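Local coordinates for diaminopimelate decarboxylase (Phaeodactylum tricornutum, PDB 7JPJ), which probably catalyses the pyridoxal phosphate-dependent decarboxylation of diaminopimelate in lysine biosynthesis and binds d-lysine in the crystal, at residues Val216-Leu221 with Ala260-Lys265; Leu291-Gln296 with Leu310-Gly315. All coordinates share one frame; numbering follows the deposited sequence.

In the fold
The two contacts belong to different parts of the chain and do not touch: their centres are 47 Å apart, with about 31 Å between nearest atoms, on opposite sides of the chain's centre. Contact 1 joins two helices, 210-222 and 252-270, that flank the parallel barrel in the pyridoxal-binding barrel domain, and it lies away from the d-lysine pocket of K240, V241, R243 and R321 and from the predicted proton donor C357. Contact 2 joins strands 289-300 and 308-312 in the mixed sheet. It comes close to the probable active site, the side chain of K311 being about 9 Å from that of C357, and it also meets the second subunit of the dimer.

Contact 1. Residues Val216-Leu221 with Ala260-Lys265; sequences VATKSL and ADAFKK
A217 and A262 face each other where helices 210-222 and 252-270 pack, their CB atoms 3.9 Å apart. The axes of the two short segments approach to 9.1 Å and cross at -34°, so the two helices run roughly the same way. The nearest pair of CA atoms, T218 and A262, is 5.9 Å apart, a closeness consistent with the small A262 side chain at the crossing.

The van der Waals contacts centre on A262 and L221. Besides packing on A217, A262 CB lies 4.0 Å from T218 OG1, a hydroxyl whose polar partner is the backbone O of Q214 one turn earlier. L221 divides its two methyls between neighbours: CD1 lies against the A262 backbone and 4.1 Å from A262 CB, while CD2 turns to the aromatic ring. CG stands anti to the carbonyl carbon (chi1 -75°), which carries the fork towards helix 252-270.

The aromatic contact is a CH-pi interaction. L221 CD2 lies 4.2 Å from the centroid of the F263 ring, only 12° off its normal, hence over the face; the two side chains cross at about a right angle. L274 touches both L221 and F263, and M233 also reaches F263, joining the pair to strand 232-234 and to the loop at L274. Such side-by-side packing of outer helices over a parallel strand layer is characteristic of the TIM-type alpha/beta barrel of this enzyme family.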
loop_
_atom_site.group_PDB
_atom_site.type_symbol
_atom_site.label_atom_id
_atom_site.label_comp_id
_atom_site.label_asym_id
_atom_site.label_seq_id
_atom_site.Cartn_x
_atom_site.Cartn_y
_atom_site.Cartn_z
ATOM N N VAL A 216 21.096 7.660 -22.795
ATOM C CA VAL A 216 20.675 6.380 -22.235
ATOM C C VAL A 216 20.979 5.253 -23.214
ATOM O O VAL A 216 21.524 4.208 -22.840
ATOM C CB VAL A 216 19.179 6.423 -21.867
ATOM C CG1 VAL A 216 18.610 5.019 -21.754
ATOM C CG2 VAL A 216 18.971 7.194 -20.569
ATOM N N ALA A 217 20.648 5.460 -24.492
ATOM C CA ALA A 217 20.844 4.415 -25.491
ATOM C C ALA A 217 22.326 4.163 -25.749
ATOM O O ALA A 217 22.766 3.010 -25.808
ATOM C CB ALA A 217 20.128 4.787 -26.790
ATOM N N THR A 218 23.111 5.231 -25.905
ATOM C CA THR A 218 24.530 5.071 -26.214
ATOM C C THR A 218 25.246 4.271 -25.134
ATOM O O THR A 218 26.064 3.395 -25.440
ATOM C CB THR A 218 25.188 6.440 -26.389
ATOM O OG1 THR A 218 24.682 7.068 -27.574
ATOM C CG2 THR A 218 26.702 6.298 -26.499
ATOM N N LYS A 219 24.937 4.541 -23.865
ATOM C CA LYS A 219 25.634 3.861 -22.778
ATOM C C LYS A 219 25.248 2.388 -22.704
ATOM O O LYS A 219 26.108 1.525 -22.499
ATOM C CB LYS A 219 25.349 4.568 -21.452
ATOM C CG LYS A 219 25.975 3.891 -20.248
ATOM C CD LYS A 219 26.679 4.903 -19.359
ATOM C CE LYS A 219 27.837 4.259 -18.611
ATOM N NZ LYS A 219 29.158 4.790 -19.061
ATOM N N SER A 220 23.961 2.080 -22.872
ATOM C CA SER A 220 23.523 0.691 -22.814
ATOM C C SER A 220 24.023 -0.108 -24.010
ATOM O O SER A 220 24.314 -1.304 -23.877
ATOM C CB SER A 220 22.000 0.627 -22.736
ATOM O OG SER A 220 21.522 1.504 -21.732
ATOM N N LEU A 221 24.127 0.530 -25.179
ATOM C CA LEU A 221 24.598 -0.171 -26.369
ATOM C C LEU A 221 26.063 -0.573 -26.248
ATOM O O LEU A 221 26.491 -1.539 -26.890
ATOM C CB LEU A 221 24.392 0.702 -27.611
ATOM C CG LEU A 221 22.958 0.826 -28.143
ATOM C CD1 LEU A 221 22.830 1.997 -29.099
ATOM C CD2 LEU A 221 22.507 -0.461 -28.816
ATOM N N ALA A 260 16.865 5.963 -32.089
ATOM C CA ALA A 260 17.037 5.184 -33.311
ATOM C C ALA A 260 18.346 5.520 -34.011
ATOM O O ALA A 260 18.956 4.646 -34.638
ATOM C CB ALA A 260 15.856 5.416 -34.252
ATOM N N ASP A 261 18.796 6.773 -33.916
ATOM C CA ASP A 261 20.086 7.128 -34.495
ATOM C C ASP A 261 21.238 6.510 -33.714
ATOM O O ASP A 261 22.250 6.126 -34.311
ATOM C CB ASP A 261 20.237 8.649 -34.565
ATOM C CG ASP A 261 19.401 9.269 -35.674
ATOM O OD1 ASP A 261 19.362 8.697 -36.785
ATOM O OD2 ASP A 261 18.780 10.327 -35.433
ATOM N N ALA A 262 21.104 6.400 -32.388
ATOM C CA ALA A 262 22.124 5.714 -31.601
ATOM C C ALA A 262 22.226 4.245 -31.986
ATOM O O ALA A 262 23.296 3.641 -31.853
ATOM C CB ALA A 262 21.822 5.857 -30.111
ATOM N N PHE A 263 21.127 3.654 -32.461
ATOM C CA PHE A 263 21.190 2.303 -33.008
ATOM C C PHE A 263 21.904 2.287 -34.349
ATOM O O PHE A 263 22.639 1.342 -34.658
ATOM C CB PHE A 263 19.784 1.729 -33.153
ATOM C CG PHE A 263 19.306 0.996 -31.945
ATOM C CD1 PHE A 263 18.905 1.687 -30.814
ATOM C CD2 PHE A 263 19.249 -0.387 -31.939
ATOM C CE1 PHE A 263 18.460 1.013 -29.699
ATOM C CE2 PHE A 263 18.804 -1.067 -30.827
ATOM C CZ PHE A 263 18.412 -0.366 -29.704
ATOM N N LYS A 264 21.691 3.320 -35.167
ATOM C CA LYS A 264 22.377 3.397 -36.451
ATOM C C LYS A 264 23.873 3.615 -36.265
ATOM O O LYS A 264 24.683 3.063 -37.018
ATOM C CB LYS A 264 21.777 4.514 -37.306
ATOM C CG LYS A 264 20.324 4.304 -37.701
ATOM C CD LYS A 264 19.961 5.175 -38.897
ATOM C CE LYS A 264 18.464 5.163 -39.165
ATOM N NZ LYS A 264 17.710 5.879 -38.098
ATOM N N LYS A 265 24.260 4.420 -35.271
ATOM C CA LYS A 265 25.678 4.642 -35.021
ATOM C C LYS A 265 26.360 3.372 -34.534
ATOM O O LYS A 265 27.547 3.163 -34.809
ATOM C CB LYS A 265 25.872 5.774 -34.008
ATOM C CG LYS A 265 27.299 6.320 -33.952
ATOM C CD LYS A 265 27.440 7.450 -32.934
ATOM C CE LYS A 265 27.181 8.817 -33.565
ATOM N NZ LYS A 265 25.840 9.378 -33.217
#

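Contact 2. Residues Leu291-Gln296 with Leu310-Gly315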
loop_
_atom_site.group_PDB
_atom_site.type_symbol
_atom_site.label_atom_id
_atom_site.label_comp_id
_atom_site.label_asym_id
_atom_site.label_seq_id
_atom_site.Cartn_x
_atom_site.Cartn_y
_atom_site.Cartn_z
ATOM N N LEU A 291 -10.666 5.993 -11.280
ATOM C CA LEU A 291 -11.426 5.599 -10.102
ATOM C C LEU A 291 -12.732 6.384 -10.051
ATOM O O LEU A 291 -12.732 7.616 -10.151
ATOM C CB LEU A 291 -10.611 5.837 -8.831
ATOM C CG LEU A 291 -11.354 5.644 -7.505
ATOM C CD1 LEU A 291 -11.655 4.173 -7.254
ATOM C CD2 LEU A 291 -10.574 6.244 -6.348
ATOM N N VAL A 292 -13.842 5.669 -9.898
ATOM C CA VAL A 292 -15.175 6.261 -9.866
ATOM C C VAL A 292 -15.765 5.985 -8.490
ATOM O O VAL A 292 -16.024 4.827 -8.139
ATOM C CB VAL A 292 -16.076 5.705 -10.975
ATOM C CG1 VAL A 292 -17.408 6.430 -10.992
ATOM C CG2 VAL A 292 -15.386 5.819 -12.322
ATOM N N SER A 293 -15.978 7.042 -7.711
ATOM C CA SER A 293 -16.511 6.930 -6.361
ATOM C C SER A 293 -17.623 7.951 -6.160
ATOM O O SER A 293 -17.861 8.822 -7.002
ATOM C CB SER A 293 -15.415 7.130 -5.305
ATOM O OG SER A 293 -14.958 8.472 -5.299
ATOM N N LYS A 294 -18.303 7.839 -5.023
ATOM C CA LYS A 294 -19.374 8.750 -4.657
ATOM C C LYS A 294 -18.987 9.536 -3.413
ATOM O O LYS A 294 -18.249 9.048 -2.551
ATOM C CB LYS A 294 -20.693 8.001 -4.418
ATOM C CG LYS A 294 -21.653 8.070 -5.603
ATOM C CD LYS A 294 -22.893 7.201 -5.403
ATOM C CE LYS A 294 -23.205 6.379 -6.653
ATOM N NZ LYS A 294 -24.243 7.021 -7.515
ATOM N N VAL A 295 -19.485 10.769 -3.337
ATOM C CA VAL A 295 -19.313 11.615 -2.159
ATOM C C VAL A 295 -20.357 11.171 -1.137
ATOM O O VAL A 295 -21.538 11.500 -1.255
ATOM C CB VAL A 295 -19.445 13.101 -2.499
ATOM C CG1 VAL A 295 -19.086 13.953 -1.291
ATOM C CG2 VAL A 295 -18.562 13.451 -3.687
ATOM N N GLN A 296 -19.926 10.412 -0.132
ATOM C CA GLN A 296 -20.839 9.882 0.872
ATOM C C GLN A 296 -21.003 10.795 2.079
ATOM O O GLN A 296 -21.906 10.560 2.889
ATOM C CB GLN A 296 -20.369 8.499 1.338
ATOM C CG GLN A 296 -18.915 8.445 1.771
ATOM C CD GLN A 296 -18.753 8.314 3.274
ATOM O OE1 GLN A 296 -19.733 8.299 4.019
ATOM N NE2 GLN A 296 -17.508 8.224 3.727
ATOM N N LEU A 310 -14.571 16.669 1.481
ATOM C CA LEU A 310 -15.392 15.704 0.764
ATOM C C LEU A 310 -14.901 14.304 1.110
ATOM O O LEU A 310 -13.751 13.957 0.817
ATOM C CB LEU A 310 -15.323 15.932 -0.745
ATOM C CG LEU A 310 -15.939 17.204 -1.330
ATOM C CD1 LEU A 310 -15.933 17.117 -2.841
ATOM C CD2 LEU A 310 -17.350 17.418 -0.813
ATOM N N LYS A 311 -15.763 13.507 1.733
ATOM C CA LYS A 311 -15.428 12.148 2.139
ATOM C C LYS A 311 -16.021 11.171 1.133
ATOM O O LYS A 311 -17.235 11.171 0.901
ATOM C CB LYS A 311 -15.946 11.855 3.547
ATOM C CG LYS A 311 -15.660 12.958 4.559
ATOM C CD LYS A 311 -16.457 12.765 5.839
ATOM C CE LYS A 311 -15.576 12.303 6.980
ATOM N NZ LYS A 311 -16.357 12.095 8.233
ATOM N N LEU A 312 -15.167 10.340 0.545
ATOM C CA LEU A 312 -15.587 9.368 -0.453
ATOM C C LEU A 312 -15.867 8.014 0.193
ATOM O O LEU A 312 -15.649 7.807 1.390
ATOM C CB LEU A 312 -14.516 9.211 -1.533
ATOM C CG LEU A 312 -13.886 10.467 -2.132
ATOM C CD1 LEU A 312 -12.689 10.077 -2.982
ATOM C CD2 LEU A 312 -14.903 11.241 -2.956
ATOM N N ASP A 313 -16.359 7.080 -0.623
ATOM C CA ASP A 313 -16.450 5.677 -0.239
ATOM C C ASP A 313 -15.276 4.867 -0.779
ATOM O O ASP A 313 -15.404 3.663 -1.025
ATOM C CB ASP A 313 -17.783 5.071 -0.690
ATOM C CG ASP A 313 -17.970 5.093 -2.201
ATOM O OD1 ASP A 313 -17.148 5.708 -2.913
ATOM O OD2 ASP A 313 -18.959 4.492 -2.675
ATOM N N ALA A 314 -14.131 5.521 -0.969
ATOM C CA ALA A 314 -12.918 4.886 -1.456
ATOM C C ALA A 314 -11.731 5.583 -0.805
ATOM O O ALA A 314 -11.891 6.522 -0.024
ATOM C CB ALA A 314 -12.839 4.950 -2.983
ATOM N N GLY A 315 -10.529 5.118 -1.129
ATOM C CA GLY A 315 -9.339 5.745 -0.572
ATOM C C GLY A 315 -8.081 4.984 -0.933
ATOM O O GLY A 315 -7.989 4.380 -2.008
#
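Q296 and K311 join the antiparallel strands 289-300 and 308-312 through a backbone bond, Q296 N to K311 O at 3.0 Å, while the short axes are splayed to 128°. At D313 a side chain takes part in the pairing: D313 OD1 accepts K294 N at 3.2 Å, nearly straight at 168° but from above the carboxylate plane. The other oxygen, OD2, is held by T27 OG1. These strands form a beta hairpin within the mixed sheet that accompanies the barrel in this decarboxylase family. V295 CG1 packs on L310 CD2 (3.9 Å); separately, L291 CD2 rests near A314 CB in the loop that follows.

Q296 folds back over the partner strand, CG lying between the backbone N and the carbonyl carbon (chi1 51°) and the chain bending again at chi2. NE2 thereby donates to L312 O at 3.0 Å, from above that carbonyl's plane, with the oxygen close to the Q296 amide plane. NE2 also bonds Q104 O of the second subunit, whose Q104 OE1 accepts from K311 NZ. With an alanine here, L312 O and Q104 O of the second subunit would probably both lose this donor, and with it one tie from the hairpin to that subunit.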